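Local coordinates for protein acetyltransferase (Klebsiella pneumoniae, PDB 5XUN) that probably transfers the acetyl group of acetyl-CoA to glycyl-tRNA(Gly), serving as the GNAT-family toxin of a toxin-antitoxin system, at residues Y130-E135 with L148-L153; K140-F145 with N159-P164. The protein carries 1 engineered substitution. All coordinates share one frame; numbering follows the deposited sequence.

Contact 1. Residues Y130-E135 with L148-L153; sequences YGLFVE and LGFIQL. With ACO (acetyl coenzyme *a), chain E.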
ATOM      1  N   TYR B 130       1.919  -8.121   0.524  1.00  8.06           N
ATOM      2  CA  TYR B 130       2.347  -9.496   0.304  1.00 16.06           C
ATOM      3  C   TYR B 130       3.276  -9.626  -0.897  1.00 23.55           C
ATOM      4  O   TYR B 130       4.019 -10.609  -0.987  1.00 18.89           O
ATOM      5  CB  TYR B 130       1.122 -10.399   0.126  1.00 12.91           C
ATOM      6  CG  TYR B 130       1.455 -11.871   0.015  1.00 21.71           C
ATOM      7  CD1 TYR B 130       1.918 -12.584   1.120  1.00 25.45           C
ATOM      8  CD2 TYR B 130       1.301 -12.549  -1.185  1.00 22.66           C
ATOM      9  CE1 TYR B 130       2.230 -13.929   1.026  1.00 21.71           C
ATOM     10  CE2 TYR B 130       1.608 -13.896  -1.291  1.00 29.70           C
ATOM     11  CZ  TYR B 130       2.073 -14.578  -0.184  1.00 31.03           C
ATOM     12  OH  TYR B 130       2.379 -15.911  -0.287  1.00 41.93           O
ATOM     13  N   GLY B 131       3.266  -8.653  -1.800  1.00 16.70           N
ATOM     14  CA  GLY B 131       4.247  -8.612  -2.862  1.00 16.22           C
ATOM     15  C   GLY B 131       3.897  -7.543  -3.876  1.00 31.91           C
ATOM     16  O   GLY B 131       3.002  -6.718  -3.658  1.00 20.23           O
ATOM     17  N   LEU B 132       4.617  -7.583  -4.994  1.00 19.82           N
ATOM     18  CA  LEU B 132       4.481  -6.598  -6.059  1.00 15.31           C
ATOM     19  C   LEU B 132       3.714  -7.220  -7.216  1.00 16.38           C
ATOM     20  O   LEU B 132       4.153  -8.221  -7.790  1.00 22.54           O
ATOM     21  CB  LEU B 132       5.849  -6.100  -6.520  1.00 17.78           C
ATOM     22  CG  LEU B 132       5.917  -5.161  -7.732  1.00 18.21           C
ATOM     23  CD1 LEU B 132       5.394  -3.760  -7.422  1.00 16.84           C
ATOM     24  CD2 LEU B 132       7.350  -5.089  -8.225  1.00 14.38           C
ATOM     25  N   PHE B 133       2.584  -6.614  -7.562  1.00 16.23           N
ATOM     26  CA  PHE B 133       1.703  -7.075  -8.624  1.00 12.70           C
ATOM     27  C   PHE B 133       1.983  -6.266  -9.886  1.00 23.11           C
ATOM     28  O   PHE B 133       2.214  -5.056  -9.816  1.00 16.32           O
ATOM     29  CB  PHE B 133       0.240  -6.912  -8.191  1.00 19.30           C
ATOM     30  CG  PHE B 133      -0.779  -7.405  -9.198  1.00 16.40           C
ATOM     31  CD1 PHE B 133      -1.192  -6.595 -10.250  1.00 25.76           C
ATOM     32  CD2 PHE B 133      -1.368  -8.653  -9.052  1.00 30.91           C
ATOM     33  CE1 PHE B 133      -2.142  -7.034 -11.165  1.00 21.70           C
ATOM     34  CE2 PHE B 133      -2.324  -9.102  -9.964  1.00 30.54           C
ATOM     35  CZ  PHE B 133      -2.706  -8.290 -11.021  1.00 30.06           C
ATOM     36  N   VAL B 134       1.955  -6.927 -11.042  1.00 22.67           N
ATOM     37  CA  VAL B 134       2.140  -6.207 -12.299  1.00 28.58           C
ATOM     38  C   VAL B 134       1.344  -6.903 -13.392  1.00 25.56           C
ATOM     39  O   VAL B 134       1.295  -8.135 -13.462  1.00 30.80           O
ATOM     40  CB  VAL B 134       3.638  -6.078 -12.660  1.00 19.74           C
ATOM     41  CG1 VAL B 134       4.263  -7.437 -12.930  1.00 19.84           C
ATOM     42  CG2 VAL B 134       3.823  -5.142 -13.839  1.00 23.83           C
ATOM     43  N   GLU B 135       0.696  -6.101 -14.233  1.00 25.12           N
ATOM     44  CA  GLU B 135       0.034  -6.595 -15.431  1.00 23.43           C
ATOM     45  C   GLU B 135       0.943  -6.303 -16.615  1.00 19.97           C
ATOM     46  O   GLU B 135       1.139  -5.141 -16.980  1.00 31.28           O
ATOM     47  CB  GLU B 135      -1.330  -5.940 -15.614  1.00 30.60           C
ATOM     48  CG  GLU B 135      -1.929  -6.168 -16.986  1.00 29.47           C
ATOM     49  CD  GLU B 135      -3.434  -6.036 -16.981  1.00 41.79           C
ATOM     50  OE1 GLU B 135      -4.100  -6.838 -17.665  1.00 52.01           O
ATOM     51  OE2 GLU B 135      -3.951  -5.157 -16.258  1.00 46.30           O
ATOM     52  N   LEU B 148      13.352 -11.543 -14.729  1.00 32.70           N
ATOM     53  CA  LEU B 148      13.725 -10.964 -13.446  1.00 29.56           C
ATOM     54  C   LEU B 148      13.225 -11.777 -12.262  1.00 27.66           C
ATOM     55  O   LEU B 148      13.546 -11.438 -11.118  1.00 37.01           O
ATOM     56  CB  LEU B 148      13.201  -9.526 -13.353  1.00 30.83           C
ATOM     57  CG  LEU B 148      13.821  -8.599 -14.395  1.00 24.96           C
ATOM     58  CD1 LEU B 148      13.181  -7.224 -14.373  1.00 27.22           C
ATOM     59  CD2 LEU B 148      15.313  -8.497 -14.117  1.00 30.99           C
ATOM     60  N   GLY B 149      12.449 -12.825 -12.504  1.00 29.18           N
ATOM     61  CA  GLY B 149      12.019 -13.720 -11.457  1.00 26.80           C
ATOM     62  C   GLY B 149      10.577 -13.585 -11.041  1.00 30.97           C
ATOM     63  O   GLY B 149      10.170 -14.242 -10.078  1.00 34.14           O
ATOM     64  N   PHE B 150       9.786 -12.776 -11.736  1.00 23.89           N
ATOM     65  CA  PHE B 150       8.382 -12.688 -11.380  1.00 24.93           C
ATOM     66  C   PHE B 150       7.717 -14.036 -11.621  1.00 27.37           C
ATOM     67  O   PHE B 150       8.146 -14.821 -12.468  1.00 31.99           O
ATOM     68  CB  PHE B 150       7.677 -11.604 -12.193  1.00 32.05           C
ATOM     69  CG  PHE B 150       7.963 -10.194 -11.729  1.00 31.20           C
ATOM     70  CD1 PHE B 150       9.218  -9.637 -11.894  1.00 25.02           C
ATOM     71  CD2 PHE B 150       6.966  -9.423 -11.151  1.00 16.13           C
ATOM     72  CE1 PHE B 150       9.485  -8.342 -11.483  1.00 22.99           C
ATOM     73  CE2 PHE B 150       7.225  -8.124 -10.738  1.00 23.47           C
ATOM     74  CZ  PHE B 150       8.482  -7.582 -10.905  1.00 19.83           C
ATOM     75  N   ILE B 151       6.680 -14.319 -10.850  1.00 25.83           N
ATOM     76  CA  ILE B 151       5.987 -15.593 -10.944  1.00 27.71           C
ATOM     77  C   ILE B 151       4.664 -15.367 -11.659  1.00 36.29           C
ATOM     78  O   ILE B 151       4.042 -14.303 -11.551  1.00 31.96           O
ATOM     79  CB  ILE B 151       5.793 -16.260  -9.564  1.00 35.46           C
ATOM     80  CG1 ILE B 151       4.850 -15.450  -8.690  1.00 32.71           C
ATOM     81  CG2 ILE B 151       7.129 -16.393  -8.862  1.00 34.87           C
ATOM     82  CD1 ILE B 151       3.544 -16.126  -8.439  1.00 38.88           C
ATOM     83  N   GLN B 152       4.210 -16.404 -12.300  1.00 30.00           N
ATOM     84  CA  GLN B 152       3.031 -16.308 -13.083  1.00 31.89           C
ATOM     85  C   GLN B 152       1.775 -16.597 -12.322  1.00 28.71           C
ATOM     86  O   GLN B 152       1.655 -17.564 -11.707  1.00 32.18           O
ATOM     87  CB  GLN B 152       3.171 -17.265 -14.263  1.00 42.43           C
ATOM     88  CG  GLN B 152       1.898 -17.543 -14.971  1.00 43.59           C
ATOM     89  CD  GLN B 152       1.578 -16.475 -15.942  1.00 47.57           C
ATOM     90  OE1 GLN B 152       2.183 -16.385 -16.972  1.00 53.37           O
ATOM     91  NE2 GLN B 152       0.568 -15.712 -15.648  1.00 49.15           N
ATOM     92  N   LEU B 153       0.836 -15.706 -12.410  1.00 36.68           N
ATOM     93  CA  LEU B 153      -0.448 -15.856 -11.770  1.00 44.77           C
ATOM     94  C   LEU B 153      -1.489 -16.407 -12.744  1.00 43.81           C
ATOM     95  O   LEU B 153      -1.305 -16.309 -13.915  1.00 45.79           O
ATOM     96  CB  LEU B 153      -0.927 -14.511 -11.248  1.00 33.80           C
ATOM     97  CG  LEU B 153      -0.189 -13.749 -10.162  1.00 37.27           C
ATOM     98  CD1 LEU B 153      -0.711 -12.352  -9.963  1.00 24.41           C
ATOM     99  CD2 LEU B 153      -0.161 -14.471  -8.851  1.00 31.40           C
TER
HETATM  100  N1A ACO E 201      22.501  -5.432 -16.879  1.00 59.17           N
HETATM  101  C2A ACO E 201      21.441  -6.096 -17.387  1.00 61.60           C
HETATM  102  N3A ACO E 201      21.173  -6.199 -18.704  1.00 64.79           N
HETATM  103  C4A ACO E 201      21.984  -5.618 -19.626  1.00 67.89           C
HETATM  104  C5A ACO E 201      23.164  -4.873 -19.144  1.00 68.91           C
HETATM  105  C6A ACO E 201      23.392  -4.804 -17.681  1.00 68.82           C
HETATM  106  N6A ACO E 201      24.458  -4.136 -17.178  1.00 60.87           N
HETATM  107  N7A ACO E 201      23.799  -4.397 -20.227  1.00 59.60           N
HETATM  108  C8A ACO E 201      23.087  -4.797 -21.302  1.00 60.87           C
HETATM  109  N9A ACO E 201      22.017  -5.537 -20.964  1.00 76.24           N
HETATM  110  C1B ACO E 201      21.044  -6.092 -21.952  1.00 79.35           C
HETATM  111  C2B ACO E 201      20.877  -7.606 -21.905  1.00 76.49           C
HETATM  112  O2B ACO E 201      21.619  -8.229 -22.965  1.00 46.51           O
HETATM  113  C3B ACO E 201      19.386  -7.830 -22.082  1.00 78.00           C
HETATM  114  O3B ACO E 201      19.097  -8.066 -23.458  1.00 92.95           O
HETATM  115  P3B ACO E 201      17.924  -9.066 -23.936  1.00 89.81           P
HETATM  116  O7A ACO E 201      18.552 -10.438 -23.864  1.00 86.23           O
HETATM  117  O8A ACO E 201      16.814  -8.848 -22.936  1.00 82.46           O
HETATM  118  O9A ACO E 201      17.598  -8.592 -25.334  1.00 73.63           O
HETATM  119  C4B ACO E 201      18.740  -6.504 -21.704  1.00 77.83           C
HETATM  120  O4B ACO E 201      19.760  -5.504 -21.714  1.00 63.97           O
HETATM  121  C5B ACO E 201      18.078  -6.502 -20.329  1.00 78.83           C
HETATM  122  O5B ACO E 201      16.947  -5.634 -20.382  1.00 62.69           O
HETATM  123  P1A ACO E 201      17.026  -4.098 -19.899  1.00 44.33           P
HETATM  124  O1A ACO E 201      18.070  -3.374 -20.709  1.00 42.85           O
HETATM  125  O2A ACO E 201      17.082  -4.031 -18.395  1.00 44.57           O
HETATM  126  O3A ACO E 201      15.569  -3.612 -20.350  1.00 49.46           O
HETATM  127  P2A ACO E 201      15.318  -2.233 -21.133  1.00 37.68           P
HETATM  128  O4A ACO E 201      16.231  -1.160 -20.602  1.00 32.17           O
HETATM  129  O5A ACO E 201      15.263  -2.508 -22.617  1.00 53.43           O
HETATM  130  O6A ACO E 201      13.824  -1.945 -20.612  1.00 43.11           O
HETATM  131  CBP ACO E 201      11.490  -2.141 -20.973  1.00 35.44           C
HETATM  132  CCP ACO E 201      12.801  -2.901 -20.880  1.00 32.03           C
HETATM  133  CDP ACO E 201      11.342  -1.215 -19.774  1.00 34.28           C
HETATM  134  CEP ACO E 201      10.332  -3.126 -21.027  1.00 31.72           C
HETATM  135  CAP ACO E 201      11.583  -1.363 -22.281  1.00 36.97           C
HETATM  136  OAP ACO E 201      11.644  -2.310 -23.355  1.00 37.48           O
HETATM  137  C9P ACO E 201      10.407  -0.461 -22.503  1.00 28.52           C
HETATM  138  O9P ACO E 201      10.370   0.665 -22.026  1.00 36.55           O
HETATM  139  N8P ACO E 201       9.447  -0.972 -23.260  1.00 35.14           N
HETATM  140  C7P ACO E 201       8.405  -0.155 -23.841  1.00 33.16           C
HETATM  141  C6P ACO E 201       7.304   0.153 -22.837  1.00 35.39           C
HETATM  142  C5P ACO E 201       6.969  -1.110 -22.086  1.00 41.55           C
HETATM  143  O5P ACO E 201       6.495  -2.073 -22.669  1.00 31.52           O
HETATM  144  N4P ACO E 201       7.233  -1.089 -20.782  1.00 32.93           N
HETATM  145  C3P ACO E 201       7.065  -2.262 -19.949  1.00 28.47           C
HETATM  146  C2P ACO E 201       5.607  -2.543 -19.623  1.00 35.06           C
HETATM  147  S1P ACO E 201       5.316  -2.079 -17.948  1.00 55.04           S
HETATM  148  C   ACO E 201       3.979  -3.023 -17.709  1.00 28.54           C
HETATM  149  O   ACO E 201       3.757  -3.893 -18.528  1.00 25.69           O
HETATM  150  CH3 ACO E 201       3.109  -2.765 -16.511  1.00 27.18           C

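Contact 2. Residues K140-F145 with N159-P164; sequences KAKAFF and NLLFYP. Engineered in segment 140-145: Phe-145 (natural residue Tyr). With ACO (acetyl coenzyme *a), chain E.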
ATOM      1  N   LYS B 140       6.340  -9.016 -24.790  1.00 39.44           N
ATOM      2  CA  LYS B 140       7.712  -8.525 -24.639  1.00 33.96           C
ATOM      3  C   LYS B 140       7.987  -8.090 -23.199  1.00 40.03           C
ATOM      4  O   LYS B 140       9.037  -8.402 -22.637  1.00 26.15           O
ATOM      5  CB  LYS B 140       7.976  -7.363 -25.599  1.00 23.10           C
ATOM      6  CG  LYS B 140       9.430  -7.222 -26.018  1.00 42.85           C
ATOM      7  CD  LYS B 140       9.879  -5.771 -25.975  1.00 45.39           C
ATOM      8  CE  LYS B 140      11.305  -5.618 -26.477  1.00 40.28           C
ATOM      9  NZ  LYS B 140      12.284  -5.537 -25.358  1.00 37.70           N
ATOM     10  N   ALA B 141       7.026  -7.370 -22.616  1.00 33.77           N
ATOM     11  CA  ALA B 141       7.130  -6.962 -21.219  1.00 34.92           C
ATOM     12  C   ALA B 141       7.031  -8.167 -20.291  1.00 32.72           C
ATOM     13  O   ALA B 141       7.748  -8.250 -19.286  1.00 27.94           O
ATOM     14  CB  ALA B 141       6.042  -5.939 -20.891  1.00 26.06           C
ATOM     15  N   LYS B 142       6.169  -9.124 -20.629  1.00 32.41           N
ATOM     16  CA  LYS B 142       5.999 -10.308 -19.795  1.00 33.29           C
ATOM     17  C   LYS B 142       7.293 -11.103 -19.700  1.00 37.01           C
ATOM     18  O   LYS B 142       7.712 -11.499 -18.606  1.00 38.25           O
ATOM     19  CB  LYS B 142       4.879 -11.180 -20.353  1.00 30.73           C
ATOM     20  CG  LYS B 142       4.740 -12.499 -19.650  1.00 31.72           C
ATOM     21  CD  LYS B 142       3.476 -13.199 -20.075  1.00 35.18           C
ATOM     22  CE  LYS B 142       3.433 -14.596 -19.507  1.00 31.60           C
ATOM     23  NZ  LYS B 142       2.124 -15.222 -19.776  1.00 40.92           N
ATOM     24  N   ALA B 143       7.950 -11.337 -20.838  1.00 35.12           N
ATOM     25  CA  ALA B 143       9.224 -12.047 -20.811  1.00 29.82           C
ATOM     26  C   ALA B 143      10.255 -11.279 -20.000  1.00 29.82           C
ATOM     27  O   ALA B 143      11.084 -11.877 -19.304  1.00 33.63           O
ATOM     28  CB  ALA B 143       9.719 -12.286 -22.238  1.00 36.17           C
ATOM     29  N   PHE B 144      10.221  -9.949 -20.087  1.00 29.02           N
ATOM     30  CA  PHE B 144      11.102  -9.111 -19.281  1.00 32.99           C
ATOM     31  C   PHE B 144      10.917  -9.393 -17.793  1.00 31.64           C
ATOM     32  O   PHE B 144      11.893  -9.588 -17.061  1.00 27.95           O
ATOM     33  CB  PHE B 144      10.830  -7.639 -19.603  1.00 26.93           C
ATOM     34  CG  PHE B 144      11.484  -6.669 -18.663  1.00 29.62           C
ATOM     35  CD1 PHE B 144      12.837  -6.390 -18.765  1.00 22.73           C
ATOM     36  CD2 PHE B 144      10.737  -6.003 -17.699  1.00 24.74           C
ATOM     37  CE1 PHE B 144      13.437  -5.489 -17.911  1.00 24.07           C
ATOM     38  CE2 PHE B 144      11.334  -5.096 -16.844  1.00 21.48           C
ATOM     39  CZ  PHE B 144      12.685  -4.844 -16.946  1.00 24.19           C
ATOM     40  N   PHE B 145       9.667  -9.416 -17.325  1.00 28.23           N
ATOM     41  CA  PHE B 145       9.429  -9.612 -15.898  1.00 34.44           C
ATOM     42  C   PHE B 145       9.711 -11.050 -15.481  1.00 36.98           C
ATOM     43  O   PHE B 145      10.259 -11.291 -14.399  1.00 29.61           O
ATOM     44  CB  PHE B 145       7.999  -9.204 -15.537  1.00 22.43           C
ATOM     45  CG  PHE B 145       7.777  -7.710 -15.526  1.00 28.49           C
ATOM     46  CD1 PHE B 145       8.472  -6.901 -14.636  1.00 20.86           C
ATOM     47  CD2 PHE B 145       6.874  -7.117 -16.393  1.00 30.02           C
ATOM     48  CE1 PHE B 145       8.283  -5.537 -14.614  1.00 18.93           C
ATOM     49  CE2 PHE B 145       6.678  -5.748 -16.376  1.00 27.26           C
ATOM     50  CZ  PHE B 145       7.386  -4.956 -15.482  1.00 22.57           C
ATOM     51  N   ASN B 159      -1.338 -12.327 -18.317  1.00 38.60           N
ATOM     52  CA  ASN B 159      -0.342 -11.272 -18.181  1.00 39.63           C
ATOM     53  C   ASN B 159      -0.144 -10.828 -16.738  1.00 33.68           C
ATOM     54  O   ASN B 159       0.610  -9.881 -16.489  1.00 28.30           O
ATOM     55  CB  ASN B 159      -0.734 -10.069 -19.045  1.00 23.79           C
ATOM     56  CG  ASN B 159      -0.528 -10.330 -20.526  1.00 59.78           C
ATOM     57  OD1 ASN B 159       0.558 -10.736 -20.951  1.00 38.06           O
ATOM     58  ND2 ASN B 159      -1.580 -10.129 -21.315  1.00 35.37           N
ATOM     59  N   LEU B 160      -0.778 -11.504 -15.786  1.00 35.96           N
ATOM     60  CA  LEU B 160      -0.692 -11.123 -14.384  1.00 30.29           C
ATOM     61  C   LEU B 160       0.505 -11.820 -13.756  1.00 23.67           C
ATOM     62  O   LEU B 160       0.582 -13.053 -13.754  1.00 35.42           O
ATOM     63  CB  LEU B 160      -1.981 -11.483 -13.650  1.00 34.28           C
ATOM     64  CG  LEU B 160      -3.281 -11.050 -14.337  1.00 24.60           C
ATOM     65  CD1 LEU B 160      -4.491 -11.485 -13.528  1.00 31.15           C
ATOM     66  CD2 LEU B 160      -3.306  -9.554 -14.589  1.00 29.61           C
ATOM     67  N   LEU B 161       1.442 -11.032 -13.238  1.00 20.89           N
ATOM     68  CA  LEU B 161       2.659 -11.538 -12.625  1.00 20.90           C
ATOM     69  C   LEU B 161       2.782 -10.959 -11.221  1.00 25.21           C
ATOM     70  O   LEU B 161       2.072 -10.021 -10.844  1.00 23.76           O
ATOM     71  CB  LEU B 161       3.903 -11.198 -13.459  1.00 27.49           C
ATOM     72  CG  LEU B 161       3.835 -11.590 -14.940  1.00 23.70           C
ATOM     73  CD1 LEU B 161       5.082 -11.128 -15.669  1.00 27.58           C
ATOM     74  CD2 LEU B 161       3.642 -13.094 -15.093  1.00 28.20           C
ATOM     75  N   PHE B 162       3.696 -11.529 -10.443  1.00 27.18           N
ATOM     76  CA  PHE B 162       3.749 -11.239  -9.020  1.00 25.01           C
ATOM     77  C   PHE B 162       5.156 -11.513  -8.522  1.00 30.36           C
ATOM     78  O   PHE B 162       5.775 -12.501  -8.915  1.00 27.99           O
ATOM     79  CB  PHE B 162       2.729 -12.100  -8.263  1.00 31.83           C
ATOM     80  CG  PHE B 162       2.738 -11.905  -6.774  1.00 35.41           C
ATOM     81  CD1 PHE B 162       2.267 -10.729  -6.209  1.00 28.98           C
ATOM     82  CD2 PHE B 162       3.210 -12.909  -5.935  1.00 25.71           C
ATOM     83  CE1 PHE B 162       2.265 -10.560  -4.837  1.00 21.61           C
ATOM     84  CE2 PHE B 162       3.212 -12.743  -4.566  1.00 29.72           C
ATOM     85  CZ  PHE B 162       2.744 -11.564  -4.015  1.00 26.28           C
ATOM     86  N   TYR B 163       5.652 -10.640  -7.659  1.00 17.73           N
ATOM     87  CA  TYR B 163       6.943 -10.854  -7.013  1.00 20.92           C
ATOM     88  C   TYR B 163       6.734 -10.758  -5.508  1.00 34.21           C
ATOM     89  O   TYR B 163       6.425  -9.664  -4.996  1.00 20.96           O
ATOM     90  CB  TYR B 163       7.971  -9.837  -7.499  1.00 17.63           C
ATOM     91  CG  TYR B 163       9.408 -10.246  -7.250  1.00 21.85           C
ATOM     92  CD1 TYR B 163      10.003 -10.034  -6.015  1.00 26.80           C
ATOM     93  CD2 TYR B 163      10.174 -10.828  -8.257  1.00 32.26           C
ATOM     94  CE1 TYR B 163      11.315 -10.392  -5.780  1.00 22.74           C
ATOM     95  CE2 TYR B 163      11.495 -11.192  -8.033  1.00 32.69           C
ATOM     96  CZ  TYR B 163      12.061 -10.970  -6.793  1.00 40.37           C
ATOM     97  OH  TYR B 163      13.373 -11.321  -6.555  1.00 28.06           O
ATOM     98  N   PRO B 164       6.884 -11.858  -4.764  1.00 31.03           N
ATOM     99  CA  PRO B 164       6.509 -11.844  -3.341  1.00 22.41           C
ATOM    100  C   PRO B 164       7.464 -11.027  -2.483  1.00 19.35           C
ATOM    101  O   PRO B 164       8.679 -11.013  -2.697  1.00 18.85           O
ATOM    102  CB  PRO B 164       6.535 -13.324  -2.939  1.00 24.44           C
ATOM    103  CG  PRO B 164       7.246 -14.045  -4.020  1.00 32.52           C
ATOM    104  CD  PRO B 164       7.366 -13.170  -5.227  1.00 27.97           C
TER
HETATM  105  N1A ACO E 201      22.501  -5.432 -16.879  1.00 59.17           N
HETATM  106  C2A ACO E 201      21.441  -6.096 -17.387  1.00 61.60           C
HETATM  107  N3A ACO E 201      21.173  -6.199 -18.704  1.00 64.79           N
HETATM  108  C4A ACO E 201      21.984  -5.618 -19.626  1.00 67.89           C
HETATM  109  C5A ACO E 201      23.164  -4.873 -19.144  1.00 68.91           C
HETATM  110  C6A ACO E 201      23.392  -4.804 -17.681  1.00 68.82           C
HETATM  111  N6A ACO E 201      24.458  -4.136 -17.178  1.00 60.87           N
HETATM  112  N7A ACO E 201      23.799  -4.397 -20.227  1.00 59.60           N
HETATM  113  C8A ACO E 201      23.087  -4.797 -21.302  1.00 60.87           C
HETATM  114  N9A ACO E 201      22.017  -5.537 -20.964  1.00 76.24           N
HETATM  115  C1B ACO E 201      21.044  -6.092 -21.952  1.00 79.35           C
HETATM  116  C2B ACO E 201      20.877  -7.606 -21.905  1.00 76.49           C
HETATM  117  O2B ACO E 201      21.619  -8.229 -22.965  1.00 46.51           O
HETATM  118  C3B ACO E 201      19.386  -7.830 -22.082  1.00 78.00           C
HETATM  119  O3B ACO E 201      19.097  -8.066 -23.458  1.00 92.95           O
HETATM  120  P3B ACO E 201      17.924  -9.066 -23.936  1.00 89.81           P
HETATM  121  O7A ACO E 201      18.552 -10.438 -23.864  1.00 86.23           O
HETATM  122  O8A ACO E 201      16.814  -8.848 -22.936  1.00 82.46           O
HETATM  123  O9A ACO E 201      17.598  -8.592 -25.334  1.00 73.63           O
HETATM  124  C4B ACO E 201      18.740  -6.504 -21.704  1.00 77.83           C
HETATM  125  O4B ACO E 201      19.760  -5.504 -21.714  1.00 63.97           O
HETATM  126  C5B ACO E 201      18.078  -6.502 -20.329  1.00 78.83           C
HETATM  127  O5B ACO E 201      16.947  -5.634 -20.382  1.00 62.69           O
HETATM  128  P1A ACO E 201      17.026  -4.098 -19.899  1.00 44.33           P
HETATM  129  O1A ACO E 201      18.070  -3.374 -20.709  1.00 42.85           O
HETATM  130  O2A ACO E 201      17.082  -4.031 -18.395  1.00 44.57           O
HETATM  131  O3A ACO E 201      15.569  -3.612 -20.350  1.00 49.46           O
HETATM  132  P2A ACO E 201      15.318  -2.233 -21.133  1.00 37.68           P
HETATM  133  O4A ACO E 201      16.231  -1.160 -20.602  1.00 32.17           O
HETATM  134  O5A ACO E 201      15.263  -2.508 -22.617  1.00 53.43           O
HETATM  135  O6A ACO E 201      13.824  -1.945 -20.612  1.00 43.11           O
HETATM  136  CBP ACO E 201      11.490  -2.141 -20.973  1.00 35.44           C
HETATM  137  CCP ACO E 201      12.801  -2.901 -20.880  1.00 32.03           C
HETATM  138  CDP ACO E 201      11.342  -1.215 -19.774  1.00 34.28           C
HETATM  139  CEP ACO E 201      10.332  -3.126 -21.027  1.00 31.72           C
HETATM  140  CAP ACO E 201      11.583  -1.363 -22.281  1.00 36.97           C
HETATM  141  OAP ACO E 201      11.644  -2.310 -23.355  1.00 37.48           O
HETATM  142  C9P ACO E 201      10.407  -0.461 -22.503  1.00 28.52           C
HETATM  143  O9P ACO E 201      10.370   0.665 -22.026  1.00 36.55           O
HETATM  144  N8P ACO E 201       9.447  -0.972 -23.260  1.00 35.14           N
HETATM  145  C7P ACO E 201       8.405  -0.155 -23.841  1.00 33.16           C
HETATM  146  C6P ACO E 201       7.304   0.153 -22.837  1.00 35.39           C
HETATM  147  C5P ACO E 201       6.969  -1.110 -22.086  1.00 41.55           C
HETATM  148  O5P ACO E 201       6.495  -2.073 -22.669  1.00 31.52           O
HETATM  149  N4P ACO E 201       7.233  -1.089 -20.782  1.00 32.93           N
HETATM  150  C3P ACO E 201       7.065  -2.262 -19.949  1.00 28.47           C
HETATM  151  C2P ACO E 201       5.607  -2.543 -19.623  1.00 35.06           C
HETATM  152  S1P ACO E 201       5.316  -2.079 -17.948  1.00 55.04           S
HETATM  153  C   ACO E 201       3.979  -3.023 -17.709  1.00 28.54           C
HETATM  154  O   ACO E 201       3.757  -3.893 -18.528  1.00 25.69           O
HETATM  155  CH3 ACO E 201       3.109  -2.765 -16.511  1.00 27.18           C

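Contact 1. Residues Y130-E135 with L148-L153
In the C-terminal half of the GNAT sheet, Phe-150, just ahead of edge strand 151-152, reaches across to Leu-132 and Val-134 of strand 131-135. Strand 160-164 runs between these two strands, so side chains alone make the contact. Phe-150 CG, anti to the carbonyl carbon (chi1 -77°), points the ring at both side chains. Leu-132 CD2 meets the ring at its edge, 3.8 Å from CZ, while Val-134 CG1 approaches CE2 obliquely at 3.7 Å. The phenyl is long enough to reach past strand 160-164 and touch both. Met-117 of helix 108-126 also packs on it. Phe-133 points to the opposite face of the sheet, where its CE2 lies 3.6 Å from Leu-153 CD1.

Val-134 works in two directions: its second methyl, CG2, anti to the backbone N, sits 3.6 Å from CH3 of the acetyl group, and Glu-135 O is 3.1 Å from that same carbon. Gly-149, with positive phi (106°), completes the Schellman motif ending helix 139-147. This beta-alpha-beta crossover, with the last strand inserted between its two strands beside the acetyl-CoA pocket, is typical of the GNAT fold.

Contact 2. Residues K140-F145 with N159-P164
Lys-142 NZ is gripped by three oxygens, Ser-158 O, Glu-156 O and Gln-152 OE1, while higher up the chain its CD passes 3.9 Å from Asn-159 OD1. Here helix 139-147 of the GNAT fold packs on strand 160-164, and the lysine runs from one to the other. Its CG is anti to the backbone N (chi1 173°) and every later torsion is also extended, so the full length of the chain is spent in carrying NZ to the turn before the strand. Lysine suits this place because its methylenes tolerate burial while three neutral oxygens accept hydrogen bonds from the nitrogen at the tip and would stabilise its probable positive charge. The Asn-159 side chain crosses those methylenes at about a right angle.

Two residues on, Leu-161 again faces the helix. Its CD1 lies 3.5 Å from Phe-145 CB and 4.0 Å from Lys-142 O, and so rests against the middle of the helix. Residue 145 is an engineered phenylalanine, tyrosine in the natural sequence. Its ring turns away from Leu-161 toward the cofactor, with the edge facing the thioester carbonyl carbon C of acetyl-CoA; CE2 is 4.1 Å from that atom. One face of this ring is covered by Phe-144, whose CD2 stands 3.8 Å above its centre.

Another side of the helix lines the cofactor pocket. Ala-141 is small enough to let the thioester arm pass close by, its CB 3.7 Å from C2P of acetyl-CoA. Phe-144 offers one ring face to CCP of the pantetheine arm. Farther toward the pyrophosphate, Phe-144 CE1 comes within 3.7 Å of the bridging oxygen O3A.

How the contacts relate
Both contacts are buried and share strand 160-164, which pairs with both strands of contact 1. Leu-132 N lies 2.8 Å from Tyr-163 O, and Ile-151 N is 2.8 Å from Phe-162 O, both probable hydrogen bonds. Contact 1 touches mostly buried residues, Phe-133 being partly exposed; in contact 2, Asn-159 brings one edge nearer the surface. Helix 139-147 joins the two segments of contact 1 in sequence. Contact 1 is purely apolar and uses both faces of the sheet, whereas contact 2 keeps to the face on which helices 108-126 and 139-147 lie and adds a buried lysine nitrogen, for which contact 1 supplies Gln-152 OE1. Phe-145 and Phe-150 meet edge-to-face between them, and both contacts border acetyl-CoA.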